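Local coordinates for flagellar regulatory protein C (Vibrio cholerae, PDB 4QHS), which probably hydrolyses ATP as a heptameric AAA+ domain to activate sigma-54-dependent transcription of flagellar genes, at residues L25-L30 and F181-P186; L30-A35 and H59-R64; L82-F87 and E139-R144; G111-D116 and V151-T156; I222-N227 and H252-H257. One frame throughout, in Å; residues are numbered along the deposited sequence.

Contact 1. Residues L25-L30 and F181-P186; sequences LKLLAL and FPLTWP
Leu27 packs onto the six-membered ring of Trp185, and this is the tight end of the contact. Its CG lies 3.6 Å from Trp185 CE3, while its CB is equally close, 3.6 Å, to Trp185 CZ3. With CG anti to the backbone N (chi1 -163°), the indole turns its six-membered ring to Leu27. Leu28 adds CD2 at the indole edge, near the ring plane and 4.0 Å from Trp185 CH2, while Pro186 CD rests over one indole face, toward the rim. Leu183 fills the next place along: its CB meets Leu27 CD1 at 3.9 Å, the two chains sliding past each other in opposite directions, and its CD2 reaches Leu30 CB at 3.8 Å. Beyond this the packing slackens. Leu30 CG stays 4.3 Å from Phe181 CZ, and the Phe181 ring approaches Leu30 O obliquely; here Leu247 and Ile246 of a neighbouring subunit pack on Leu30 and Phe181 respectively. On the solvent side Thr184 turns its side chain away from the helix, while its carbonyl oxygen touches Leu27 CD2. Helix 23-35 runs nearly antiparallel to strand 182-184 (164°), and Met54 of helix 51-61 also touches Leu183 and Trp185. A helix laid over the outermost strand, within this chain, of a parallel sheet with strand order 2-3-4-1-5 is characteristic of the AAA+ alpha/beta core.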
# COMPACT_ATOMS: atom_id res chain seq x y z
N LEU A 25 11.83 19.64 -50.01
CA LEU A 25 12.06 18.92 -51.26
C LEU A 25 13.26 17.97 -51.15
O LEU A 25 13.25 16.89 -51.74
CB LEU A 25 12.26 19.92 -52.40
CG LEU A 25 11.02 20.64 -52.91
CD1 LEU A 25 11.44 21.90 -53.66
CD2 LEU A 25 10.22 19.73 -53.83
N LYS A 26 14.25 18.37 -50.39
CA LYS A 26 15.38 17.54 -50.09
C LYS A 26 14.97 16.31 -49.29
O LYS A 26 15.44 15.24 -49.51
CB LYS A 26 16.37 18.34 -49.28
CG LYS A 26 17.60 18.75 -50.01
CD LYS A 26 17.47 20.10 -50.63
CE LYS A 26 18.67 20.95 -50.35
NZ LYS A 26 19.66 20.18 -49.59
N LEU A 27 14.06 16.50 -48.36
CA LEU A 27 13.55 15.42 -47.59
C LEU A 27 12.89 14.42 -48.47
O LEU A 27 13.15 13.25 -48.36
CB LEU A 27 12.50 15.93 -46.64
CG LEU A 27 12.77 16.00 -45.17
CD1 LEU A 27 13.53 14.82 -44.73
CD2 LEU A 27 13.52 17.23 -44.90
N LEU A 28 12.01 14.89 -49.34
CA LEU A 28 11.27 14.00 -50.23
C LEU A 28 12.20 13.20 -51.15
O LEU A 28 11.92 12.03 -51.43
CB LEU A 28 10.26 14.78 -51.07
CG LEU A 28 8.86 14.97 -50.47
CD1 LEU A 28 8.50 13.84 -49.51
CD2 LEU A 28 8.74 16.31 -49.77
N ALA A 29 13.28 13.81 -51.62
CA ALA A 29 14.28 13.08 -52.40
C ALA A 29 14.96 11.99 -51.57
O ALA A 29 15.30 10.92 -52.09
CB ALA A 29 15.31 14.02 -52.95
N LEU A 30 15.18 12.24 -50.28
CA LEU A 30 15.72 11.19 -49.41
C LEU A 30 14.67 10.09 -49.27
O LEU A 30 14.96 8.89 -49.37
CB LEU A 30 16.10 11.74 -48.04
CG LEU A 30 17.57 12.08 -47.73
CD1 LEU A 30 18.45 11.81 -48.90
CD2 LEU A 30 17.73 13.52 -47.29
N PHE A 181 17.64 4.94 -41.05
CA PHE A 181 17.38 6.01 -41.98
C PHE A 181 16.39 7.04 -41.48
O PHE A 181 15.27 7.09 -41.89
CB PHE A 181 16.91 5.42 -43.30
CG PHE A 181 17.13 6.30 -44.47
CD1 PHE A 181 18.35 6.35 -45.06
CD2 PHE A 181 16.12 7.06 -44.98
CE1 PHE A 181 18.55 7.15 -46.12
CE2 PHE A 181 16.33 7.86 -46.04
CZ PHE A 181 17.54 7.89 -46.62
N PRO A 182 16.83 7.89 -40.59
CA PRO A 182 15.95 8.89 -40.02
C PRO A 182 15.76 10.08 -40.91
O PRO A 182 16.67 10.53 -41.55
CB PRO A 182 16.67 9.28 -38.76
CG PRO A 182 17.97 8.84 -38.92
CD PRO A 182 17.94 7.64 -39.70
N LEU A 183 14.55 10.59 -40.94
CA LEU A 183 14.22 11.77 -41.67
C LEU A 183 13.58 12.75 -40.73
O LEU A 183 12.55 12.49 -40.16
CB LEU A 183 13.29 11.44 -42.81
CG LEU A 183 13.85 10.46 -43.83
CD1 LEU A 183 12.86 10.17 -44.84
CD2 LEU A 183 15.02 11.07 -44.45
N THR A 184 14.21 13.89 -40.57
CA THR A 184 13.71 14.87 -39.66
C THR A 184 12.90 15.94 -40.38
O THR A 184 13.42 16.76 -41.08
CB THR A 184 14.83 15.48 -38.84
OG1 THR A 184 15.48 14.46 -38.09
CG2 THR A 184 14.28 16.48 -37.90
N TRP A 185 11.61 15.90 -40.16
CA TRP A 185 10.66 16.77 -40.78
C TRP A 185 10.49 18.03 -39.95
O TRP A 185 9.74 18.05 -39.01
CB TRP A 185 9.35 16.03 -40.84
CG TRP A 185 8.42 16.57 -41.74
CD1 TRP A 185 7.31 17.24 -41.43
CD2 TRP A 185 8.47 16.51 -43.15
NE1 TRP A 185 6.65 17.62 -42.55
CE2 TRP A 185 7.36 17.19 -43.63
CE3 TRP A 185 9.36 15.96 -44.06
CZ2 TRP A 185 7.10 17.31 -44.97
CZ3 TRP A 185 9.10 16.09 -45.38
CH2 TRP A 185 7.99 16.76 -45.83
N PRO A 186 11.19 19.10 -40.31
CA PRO A 186 11.28 20.30 -39.48
C PRO A 186 9.97 21.01 -39.18
O PRO A 186 8.96 20.80 -39.79
CB PRO A 186 12.14 21.20 -40.33
CG PRO A 186 11.77 20.85 -41.71
CD PRO A 186 11.27 19.44 -41.73

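Contact 2. Residues L30-A35 and H59-R64; sequences LADKVA and HNASPR
Ala35 and Ala61 face each other methyl to methyl, CB to CB at 3.7 Å, both pointing at the other segment where helices 23-35 and 51-61 end. Asp32 comes in beside this pair, its OD1 4.2 Å from Ala61 CB, but the carboxylate takes its hydrogen bond from Tyr57 OH. On the other flank the carbonyl oxygen of Ala35 is directed at the carbon skeleton of the following turn, against Ser62 CB and 3.8 Å from Pro63 CD. Ser62 keeps its hydroxyl within its own segment. With chi1 at 83°, OG sits between the backbone N and the carbonyl carbon, where it donates to His59 O at 2.9 Å and accepts from Arg64 N at 3.2 Å, forming an ST turn. Ser62 N joins its own OG on the same face of the His59 carbonyl plane, so that oxygen is gripped twice. Arg64 extends to the sheet, where NE bonds Gly111 O, and forms a salt bridge with Asp38. Two small methyls thus bring the helix ends close, while the polar partners named here lie within a segment or outside both, as does Arg152, weakly bonded to Ala35 O; adhesion between the segments is essentially van der Waals.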
# COMPACT_ATOMS: atom_id res chain seq x y z
N LEU A 30 15.18 12.24 -50.28
CA LEU A 30 15.72 11.19 -49.41
C LEU A 30 14.67 10.09 -49.27
O LEU A 30 14.96 8.89 -49.37
CB LEU A 30 16.10 11.74 -48.04
CG LEU A 30 17.57 12.08 -47.73
CD1 LEU A 30 18.45 11.81 -48.90
CD2 LEU A 30 17.73 13.52 -47.29
N ALA A 31 13.44 10.52 -49.04
CA ALA A 31 12.33 9.59 -48.92
C ALA A 31 12.25 8.68 -50.16
O ALA A 31 12.18 7.46 -50.02
CB ALA A 31 11.04 10.35 -48.71
N ASP A 32 12.32 9.27 -51.35
CA ASP A 32 12.26 8.49 -52.59
C ASP A 32 13.32 7.39 -52.60
O ASP A 32 13.07 6.27 -53.06
CB ASP A 32 12.44 9.39 -53.82
CG ASP A 32 11.19 10.18 -54.15
OD1 ASP A 32 10.08 9.75 -53.76
OD2 ASP A 32 11.31 11.24 -54.82
N LYS A 33 14.48 7.71 -52.07
CA LYS A 33 15.52 6.72 -51.94
C LYS A 33 15.16 5.57 -51.03
O LYS A 33 15.24 4.46 -51.46
CB LYS A 33 16.84 7.35 -51.52
CG LYS A 33 17.77 7.63 -52.64
CD LYS A 33 18.90 8.51 -52.22
CE LYS A 33 19.93 8.65 -53.30
NZ LYS A 33 21.01 9.53 -52.86
N VAL A 34 14.77 5.82 -49.78
CA VAL A 34 14.41 4.70 -48.89
C VAL A 34 13.26 3.91 -49.43
O VAL A 34 13.23 2.68 -49.29
CB VAL A 34 13.93 5.09 -47.46
CG1 VAL A 34 14.84 4.49 -46.40
CG2 VAL A 34 13.67 6.56 -47.31
N ALA A 35 12.29 4.63 -49.99
CA ALA A 35 11.03 4.03 -50.39
C ALA A 35 11.28 2.84 -51.29
O ALA A 35 10.65 1.81 -51.15
CB ALA A 35 10.13 5.06 -51.06
N HIS A 59 5.08 4.76 -48.86
CA HIS A 59 4.36 3.54 -49.26
C HIS A 59 4.10 3.52 -50.75
O HIS A 59 4.39 2.53 -51.42
CB HIS A 59 3.03 3.45 -48.50
CG HIS A 59 2.24 2.22 -48.83
ND1 HIS A 59 2.54 0.99 -48.30
CD2 HIS A 59 1.16 2.04 -49.63
CE1 HIS A 59 1.67 0.10 -48.75
NE2 HIS A 59 0.82 0.71 -49.56
N ASN A 60 3.56 4.62 -51.27
CA ASN A 60 3.18 4.70 -52.66
C ASN A 60 4.37 4.74 -53.60
O ASN A 60 4.24 4.42 -54.78
CB ASN A 60 2.28 5.92 -52.91
CG ASN A 60 0.99 5.86 -52.10
OD1 ASN A 60 0.40 4.79 -51.92
ND2 ASN A 60 0.55 7.01 -51.60
N ALA A 61 5.54 5.12 -53.09
CA ALA A 61 6.72 5.19 -53.94
C ALA A 61 7.47 3.87 -53.92
O ALA A 61 8.41 3.65 -54.69
CB ALA A 61 7.62 6.33 -53.51
N SER A 62 7.06 2.98 -53.03
CA SER A 62 7.76 1.73 -52.81
C SER A 62 7.08 0.63 -53.62
O SER A 62 5.93 0.78 -54.01
CB SER A 62 7.76 1.38 -51.31
OG SER A 62 6.56 0.74 -50.96
N PRO A 63 7.77 -0.48 -53.86
CA PRO A 63 7.15 -1.60 -54.58
C PRO A 63 5.94 -2.22 -53.86
O PRO A 63 5.22 -3.03 -54.45
CB PRO A 63 8.29 -2.62 -54.68
CG PRO A 63 9.19 -2.28 -53.53
CD PRO A 63 9.16 -0.80 -53.46
N ARG A 64 5.70 -1.84 -52.62
CA ARG A 64 4.59 -2.39 -51.85
C ARG A 64 3.32 -1.55 -51.98
O ARG A 64 2.35 -1.78 -51.26
CB ARG A 64 4.98 -2.52 -50.37
CG ARG A 64 6.38 -3.07 -50.18
CD ARG A 64 6.81 -3.06 -48.75
NE ARG A 64 6.17 -4.12 -48.02
CZ ARG A 64 6.67 -5.34 -47.88
NH1 ARG A 64 7.84 -5.65 -48.42
NH2 ARG A 64 6.00 -6.25 -47.21

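Contact 3. Residues L82-F87 and E139-R144; sequences LEATLF and ERLGSR
The backbones of Phe87 and Arg140 come within 5.1 Å, CA to CA, where the end of helix 82-87 meets a type II beta turn from Arg140 to Ser143, and Arg140 CA points its hydrogen at Phe87 O (3.4 Å, 153°). Gly142 takes the positive phi of that turn, which is closed by a weak bond from Ser143 N to Arg140 O. The turn joins strands 137-139 and 146-148, a hairpin consistent with the pre-sensor-1 insertion of sigma-54 activators. Leu141 carries most of the turn's packing on the helix. With CG anti to the carbonyl carbon (chi1 -68°) the side chain points at the helix, and its branches part there: CD1 to Ala84, 3.8 Å from its CA, and CD2 to the carboxylate of Glu83, 3.4 Å from OE2. The Glu83 chain, extended beyond CG, crosses Leu141 at about a right angle, and its OE2 has a long, weak ion pair with Lys128. Phe87 offers mainly CB, 3.7 Å from Glu139 O. Arg140 lays CG 3.3 Å from Phe87 O, then stretches away to salt bridges with Glu106 and Glu90. Phe94, from the GAFTGA sequence, packs on Ala84. The contact lies between helix 123-135, which receives the Phe87 ring, and strand 88-89, where Tyr89 touches both Ala84 and Leu141 and the Leu141 backbone bonds Gly88 and Glu90.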
# COMPACT_ATOMS: atom_id res chain seq x y z
N LEU A 82 -3.04 -0.97 -26.56
CA LEU A 82 -2.02 -0.83 -27.61
C LEU A 82 -1.39 -2.16 -27.97
O LEU A 82 -1.31 -2.51 -29.14
CB LEU A 82 -0.92 0.14 -27.17
CG LEU A 82 0.32 0.21 -28.08
CD1 LEU A 82 -0.06 0.58 -29.52
CD2 LEU A 82 1.34 1.23 -27.53
N GLU A 83 -0.94 -2.90 -26.96
CA GLU A 83 -0.31 -4.19 -27.16
C GLU A 83 -1.28 -5.19 -27.80
O GLU A 83 -0.91 -5.92 -28.72
CB GLU A 83 0.23 -4.73 -25.84
CG GLU A 83 0.83 -6.11 -25.91
CD GLU A 83 1.61 -6.45 -24.66
OE1 GLU A 83 2.35 -5.57 -24.15
OE2 GLU A 83 1.50 -7.58 -24.17
N ALA A 84 -2.53 -5.19 -27.34
CA ALA A 84 -3.51 -6.10 -27.92
C ALA A 84 -3.80 -5.75 -29.39
O ALA A 84 -3.96 -6.63 -30.24
CB ALA A 84 -4.79 -6.09 -27.13
N THR A 85 -3.87 -4.45 -29.68
CA THR A 85 -4.15 -4.02 -31.04
C THR A 85 -3.00 -4.37 -31.97
O THR A 85 -3.20 -4.89 -33.06
CB THR A 85 -4.40 -2.52 -31.09
OG1 THR A 85 -3.27 -1.86 -30.53
CG2 THR A 85 -5.60 -2.18 -30.26
N LEU A 86 -1.78 -4.12 -31.52
CA LEU A 86 -0.59 -4.42 -32.32
C LEU A 86 -0.42 -5.91 -32.65
O LEU A 86 -0.20 -6.28 -33.81
CB LEU A 86 0.67 -3.92 -31.60
CG LEU A 86 1.18 -2.57 -32.09
CD1 LEU A 86 2.39 -2.11 -31.27
CD2 LEU A 86 1.50 -2.59 -33.59
N PHE A 87 -0.52 -6.75 -31.62
CA PHE A 87 -0.21 -8.17 -31.75
C PHE A 87 -1.43 -9.05 -31.93
O PHE A 87 -1.32 -10.19 -32.38
CB PHE A 87 0.58 -8.63 -30.52
CG PHE A 87 1.91 -7.97 -30.42
CD1 PHE A 87 2.98 -8.42 -31.17
CD2 PHE A 87 2.10 -6.88 -29.60
CE1 PHE A 87 4.22 -7.79 -31.10
CE2 PHE A 87 3.33 -6.26 -29.51
CZ PHE A 87 4.39 -6.71 -30.27
N GLU A 139 3.19 -13.16 -32.76
CA GLU A 139 2.37 -14.05 -32.01
C GLU A 139 1.29 -13.26 -31.39
O GLU A 139 1.53 -12.20 -30.93
CB GLU A 139 3.17 -14.64 -30.89
CG GLU A 139 3.54 -16.03 -31.09
CD GLU A 139 4.97 -16.26 -30.75
OE1 GLU A 139 5.81 -15.42 -31.12
OE2 GLU A 139 5.25 -17.30 -30.12
N ARG A 140 0.10 -13.80 -31.36
CA ARG A 140 -1.00 -13.11 -30.75
C ARG A 140 -0.93 -13.28 -29.26
O ARG A 140 -0.37 -14.25 -28.80
CB ARG A 140 -2.32 -13.67 -31.26
CG ARG A 140 -2.75 -13.14 -32.60
CD ARG A 140 -3.92 -13.91 -33.07
NE ARG A 140 -4.35 -13.54 -34.39
CZ ARG A 140 -5.44 -14.00 -34.96
NH1 ARG A 140 -6.19 -14.85 -34.32
NH2 ARG A 140 -5.77 -13.63 -36.16
N LEU A 141 -1.51 -12.35 -28.51
CA LEU A 141 -1.57 -12.49 -27.06
C LEU A 141 -2.33 -13.76 -26.71
O LEU A 141 -3.39 -14.04 -27.28
CB LEU A 141 -2.24 -11.28 -26.41
CG LEU A 141 -1.54 -9.91 -26.43
CD1 LEU A 141 -2.36 -8.90 -25.62
CD2 LEU A 141 -0.14 -9.98 -25.89
N GLY A 142 -1.78 -14.53 -25.78
CA GLY A 142 -2.41 -15.75 -25.30
C GLY A 142 -2.35 -16.87 -26.32
O GLY A 142 -3.24 -17.72 -26.36
N SER A 143 -1.31 -16.86 -27.15
CA SER A 143 -1.09 -17.93 -28.13
C SER A 143 0.39 -18.20 -28.28
O SER A 143 1.21 -17.32 -28.03
CB SER A 143 -1.69 -17.55 -29.48
OG SER A 143 -1.10 -18.31 -30.54
N ARG A 144 0.77 -19.38 -28.68
CA ARG A 144 2.17 -19.57 -28.95
C ARG A 144 2.42 -19.93 -30.40
O ARG A 144 3.49 -20.34 -30.75
CB ARG A 144 2.84 -20.52 -27.96
CG ARG A 144 2.33 -20.36 -26.51
CD ARG A 144 3.32 -19.66 -25.55
NE ARG A 144 2.95 -19.79 -24.13
CZ ARG A 144 3.33 -18.95 -23.16
NH1 ARG A 144 4.09 -17.91 -23.42
NH2 ARG A 144 2.95 -19.16 -21.91

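Contact 4. Residues G111-D116 and V151-T156; sequences GTILLD and VRVLAT
Thr156 donates its hydroxyl to Asp116, OG1 to OD1, at a modelled 2.5 Å, a very short separation whose exact length is doubtful. The Thr156 hydroxyl lies between its own N and carbonyl carbon (chi1 76°), and it also accepts from Glu117 N. Behind it the parallel strands are joined by five backbone bonds, among them Leu115 N to Leu154 O at 2.7 Å and Arg152 N to Gly111 O at 3.1 Å. At the far end a water bridges Thr112 OG1 (3.0 Å) and Arg152 NH1 (2.9 Å), meeting the guanidinium at its edge and in its plane. Each side chain has a further polar partner: His59 for the Thr112 hydroxyl, and Ala39 O for Arg152 NE. Arg152 bends at chi2 to reach these sites. Packing continues on both faces of the sheet. On one, Thr112 CG2 crosses Leu154 at 3.7 Å from its CG, and Leu114 CD1 lies 3.9 Å from Thr156 CG2. On the other, Ile113 CG2 meets Val151 CG1 at 3.7 Å, with Leu115 and Val153 beyond. Strand 112-116 fits the Walker B pattern, hydrophobic residues leading to an acidic pair, here Asp116 and Glu117. The chemistry is thus divided: five backbone bonds hold the register, the side chains along the middle of both strands are apolar, and the polar groups gather at the two ends.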
# COMPACT_ATOMS: atom_id res chain seq x y z
N GLY A 111 2.28 -5.54 -47.03
CA GLY A 111 2.26 -4.09 -47.18
C GLY A 111 3.17 -3.30 -46.24
O GLY A 111 4.36 -3.60 -46.10
N THR A 112 2.60 -2.29 -45.59
CA THR A 112 3.36 -1.37 -44.74
C THR A 112 2.62 -1.03 -43.47
O THR A 112 1.39 -0.85 -43.49
CB THR A 112 3.68 -0.04 -45.49
OG1 THR A 112 4.49 -0.33 -46.62
CG2 THR A 112 4.43 0.92 -44.59
N ILE A 113 3.31 -0.99 -42.36
CA ILE A 113 2.71 -0.53 -41.13
C ILE A 113 3.40 0.72 -40.65
O ILE A 113 4.59 0.84 -40.73
CB ILE A 113 2.68 -1.61 -40.05
CG1 ILE A 113 1.85 -1.16 -38.86
CG2 ILE A 113 4.03 -1.92 -39.58
CD1 ILE A 113 1.41 -2.25 -37.98
N LEU A 114 2.61 1.68 -40.19
CA LEU A 114 3.10 2.89 -39.62
C LEU A 114 2.88 2.89 -38.13
O LEU A 114 1.78 2.82 -37.68
CB LEU A 114 2.41 4.09 -40.23
CG LEU A 114 2.54 5.40 -39.48
CD1 LEU A 114 3.95 5.79 -39.31
CD2 LEU A 114 1.83 6.43 -40.21
N LEU A 115 3.95 2.97 -37.38
CA LEU A 115 3.84 3.04 -35.95
C LEU A 115 4.09 4.45 -35.49
O LEU A 115 5.19 4.84 -35.28
CB LEU A 115 4.83 2.11 -35.30
CG LEU A 115 4.79 0.69 -35.79
CD1 LEU A 115 6.00 0.05 -35.33
CD2 LEU A 115 3.62 -0.01 -35.25
N ASP A 116 3.01 5.21 -35.37
CA ASP A 116 3.05 6.60 -35.07
C ASP A 116 3.31 6.80 -33.61
O ASP A 116 2.73 6.15 -32.79
CB ASP A 116 1.72 7.21 -35.43
CG ASP A 116 1.85 8.45 -36.22
OD1 ASP A 116 2.83 9.16 -36.09
OD2 ASP A 116 0.92 8.73 -36.96
N VAL A 151 6.35 -7.45 -43.84
CA VAL A 151 5.79 -6.13 -43.56
C VAL A 151 6.90 -5.06 -43.43
O VAL A 151 7.88 -5.23 -42.72
CB VAL A 151 4.95 -6.15 -42.24
CG1 VAL A 151 4.47 -4.75 -41.87
CG2 VAL A 151 3.77 -7.11 -42.35
N ARG A 152 6.71 -3.96 -44.15
CA ARG A 152 7.62 -2.83 -44.10
C ARG A 152 7.22 -1.93 -42.94
O ARG A 152 6.04 -1.60 -42.78
CB ARG A 152 7.59 -2.05 -45.42
CG ARG A 152 8.86 -1.26 -45.74
CD ARG A 152 8.72 0.23 -45.50
NE ARG A 152 9.99 0.93 -45.73
CZ ARG A 152 10.37 1.44 -46.90
NH1 ARG A 152 9.58 1.37 -47.96
NH2 ARG A 152 11.56 2.05 -47.00
N VAL A 153 8.19 -1.54 -42.13
CA VAL A 153 7.90 -0.73 -40.97
C VAL A 153 8.30 0.73 -41.14
O VAL A 153 9.43 1.05 -41.51
CB VAL A 153 8.60 -1.28 -39.73
CG1 VAL A 153 8.49 -0.29 -38.59
CG2 VAL A 153 8.00 -2.62 -39.34
N LEU A 154 7.33 1.60 -40.90
CA LEU A 154 7.57 3.02 -40.77
C LEU A 154 7.23 3.38 -39.33
O LEU A 154 6.29 2.82 -38.76
CB LEU A 154 6.72 3.84 -41.75
CG LEU A 154 6.70 3.47 -43.24
CD1 LEU A 154 5.79 4.42 -43.97
CD2 LEU A 154 8.07 3.51 -43.85
N ALA A 155 8.00 4.30 -38.75
CA ALA A 155 7.72 4.82 -37.41
C ALA A 155 7.88 6.33 -37.36
O ALA A 155 8.56 6.92 -38.19
CB ALA A 155 8.62 4.18 -36.39
N THR A 156 7.25 6.95 -36.35
CA THR A 156 7.48 8.35 -36.03
C THR A 156 7.69 8.56 -34.54
O THR A 156 7.20 7.80 -33.71
CB THR A 156 6.31 9.26 -36.45
OG1 THR A 156 5.24 9.09 -35.52
CG2 THR A 156 5.83 8.92 -37.86
O HOH W 1 6.77 0.60 -48.25

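Contact 5. Residues I222-N227 and H252-H257; sequences ITKLLN and HIQSEH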
# COMPACT_ATOMS: atom_id res chain seq x y z
N ILE A 222 -1.59 36.54 -46.42
CA ILE A 222 -0.50 35.64 -46.62
C ILE A 222 0.67 36.06 -45.77
O ILE A 222 1.31 35.28 -45.11
CB ILE A 222 -0.07 35.65 -48.05
CG1 ILE A 222 -1.20 35.16 -48.92
CG2 ILE A 222 1.10 34.77 -48.23
CD1 ILE A 222 -1.12 33.75 -49.20
N THR A 223 0.94 37.34 -45.80
CA THR A 223 2.09 37.85 -45.11
C THR A 223 1.88 37.62 -43.64
O THR A 223 2.78 37.27 -42.91
CB THR A 223 2.24 39.35 -45.44
OG1 THR A 223 2.63 39.49 -46.80
CG2 THR A 223 3.27 39.99 -44.59
N LYS A 224 0.65 37.82 -43.21
CA LYS A 224 0.27 37.62 -41.83
C LYS A 224 0.47 36.19 -41.46
O LYS A 224 0.99 35.88 -40.43
CB LYS A 224 -1.18 37.97 -41.68
CG LYS A 224 -1.69 37.88 -40.30
CD LYS A 224 -2.52 39.07 -40.04
CE LYS A 224 -3.68 38.75 -39.19
NZ LYS A 224 -4.75 39.72 -39.41
N LEU A 225 0.05 35.31 -42.34
CA LEU A 225 0.31 33.87 -42.15
C LEU A 225 1.82 33.55 -42.16
O LEU A 225 2.28 32.72 -41.37
CB LEU A 225 -0.40 33.04 -43.24
CG LEU A 225 -1.83 32.48 -43.11
CD1 LEU A 225 -2.26 32.20 -41.66
CD2 LEU A 225 -2.86 33.32 -43.81
N LEU A 226 2.59 34.18 -43.03
CA LEU A 226 3.99 33.85 -43.15
C LEU A 226 4.82 34.31 -41.99
O LEU A 226 5.83 33.76 -41.72
CB LEU A 226 4.57 34.44 -44.41
CG LEU A 226 4.09 33.81 -45.69
CD1 LEU A 226 4.77 34.45 -46.83
CD2 LEU A 226 4.41 32.37 -45.69
N ASN A 227 4.39 35.34 -41.30
CA ASN A 227 5.20 35.94 -40.28
C ASN A 227 4.84 35.49 -38.89
O ASN A 227 5.14 36.16 -37.94
CB ASN A 227 5.10 37.47 -40.34
CG ASN A 227 6.09 38.09 -41.33
OD1 ASN A 227 7.23 38.36 -40.99
ND2 ASN A 227 5.64 38.34 -42.53
N HIS A 252 -9.41 37.50 -45.66
CA HIS A 252 -8.90 38.86 -45.56
C HIS A 252 -8.09 39.10 -44.28
O HIS A 252 -6.87 39.29 -44.33
CB HIS A 252 -10.07 39.84 -45.62
CG HIS A 252 -9.76 41.10 -46.35
ND1 HIS A 252 -9.45 42.28 -45.71
CD2 HIS A 252 -9.70 41.37 -47.68
CE1 HIS A 252 -9.23 43.22 -46.61
NE2 HIS A 252 -9.37 42.69 -47.81
N ILE A 253 -8.80 39.14 -43.16
CA ILE A 253 -8.19 39.19 -41.84
C ILE A 253 -8.70 37.96 -41.07
O ILE A 253 -9.88 37.61 -41.14
CB ILE A 253 -8.51 40.51 -41.07
CG1 ILE A 253 -9.92 40.52 -40.46
CG2 ILE A 253 -8.34 41.70 -41.98
CD1 ILE A 253 -10.07 39.87 -39.00
N GLN A 254 -7.79 37.32 -40.35
CA GLN A 254 -8.12 36.11 -39.63
C GLN A 254 -7.24 35.98 -38.37
O GLN A 254 -6.21 36.65 -38.25
CB GLN A 254 -7.96 34.91 -40.55
CG GLN A 254 -6.60 34.26 -40.45
CD GLN A 254 -5.49 35.14 -40.95
OE1 GLN A 254 -4.56 35.47 -40.21
NE2 GLN A 254 -5.56 35.51 -42.23
N SER A 255 -7.65 35.14 -37.42
CA SER A 255 -7.29 35.34 -36.03
C SER A 255 -6.18 34.45 -35.48
O SER A 255 -6.08 33.27 -35.82
CB SER A 255 -8.53 35.17 -35.16
OG SER A 255 -9.57 36.03 -35.58
N GLU A 256 -5.35 35.03 -34.62
CA GLU A 256 -4.47 34.24 -33.77
C GLU A 256 -3.97 34.89 -32.46
O GLU A 256 -2.76 34.86 -32.21
CB GLU A 256 -3.27 33.80 -34.59
CG GLU A 256 -2.77 34.85 -35.53
CD GLU A 256 -2.07 34.26 -36.73
OE1 GLU A 256 -0.97 34.75 -37.05
OE2 GLU A 256 -2.63 33.32 -37.34
N HIS A 257 -4.83 35.43 -31.59
CA HIS A 257 -6.28 35.54 -31.73
C HIS A 257 -6.70 36.91 -31.18
O HIS A 257 -6.43 37.21 -30.02
CB HIS A 257 -7.00 34.40 -30.99
CG HIS A 257 -8.47 34.33 -31.24
ND1 HIS A 257 -9.38 35.14 -30.60
CD2 HIS A 257 -9.20 33.52 -32.05
CE1 HIS A 257 -10.60 34.85 -31.01
NE2 HIS A 257 -10.52 33.87 -31.89
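Within the helical AAA+ lid domain, Lys224 and Leu225 of helix 219-226 meet the irregular chain of Gln254 and Glu256 that follows helix 233-247. Lys224 does most of the touching with its aliphatic part. Its CG stands anti to the backbone N (chi1 -177°), directing the chain toward the loop, and bends at chi2 and chi3 then carry it past Gln254 in the opposite direction to that side chain. Its CE thereby lies 3.4 Å from Gln254 O and 3.5 Å from Gln254 OE1. The ammonium is less intimately placed: NZ is 3.6 Å from Gln254 O and forms no hydrogen bond there. Gln254, bent at chi2, turns its amide toward the helix, where NE2 comes 3.8 Å from Leu225 CD2. Glu256 approaches more loosely, its OE1 4.1 Å from Lys224 O and 6.7 Å from Lys224 NZ, so the opposite charges could attract only at a distance. Gln254 OE1 and Glu256 OE2 are both buried here and have no polar partner in the model. Trp230, in the loop between the two helices, packs on Glu256, and its NE1 hydrogen-bonds Leu225 O. The segment 252-257 packs on helix 219-226 through Lys224 and Leu225 and on helix 233-247 through Val240, which touches Leu225, Gln254 and Glu256 alike, and Ala244, which also touches Gln254.

How the contacts relate
Contact 4 is the buried core, a hydrogen-bonded pair of central strands; the other four are only partly buried and have no conventional hydrogen bond between their segments. Contacts 1 and 2 share Leu30 and use successive turns of helix 23-35, contact 1 with bulky apolar groups at the sheet edge, contact 2 with small alanines, and both meet a neighbouring subunit. Contact 2 is tied to contact 4 by Arg64 to Gly111 and His59 to Thr112. Contact 3 touches contact 4 through Leu86 and Leu115, on the opposite side of the chain's centre from contact 1. Contact 5 stands apart in the lid, centre about 28 Å from that of contact 1, with largely polar side chains meeting but not bonding.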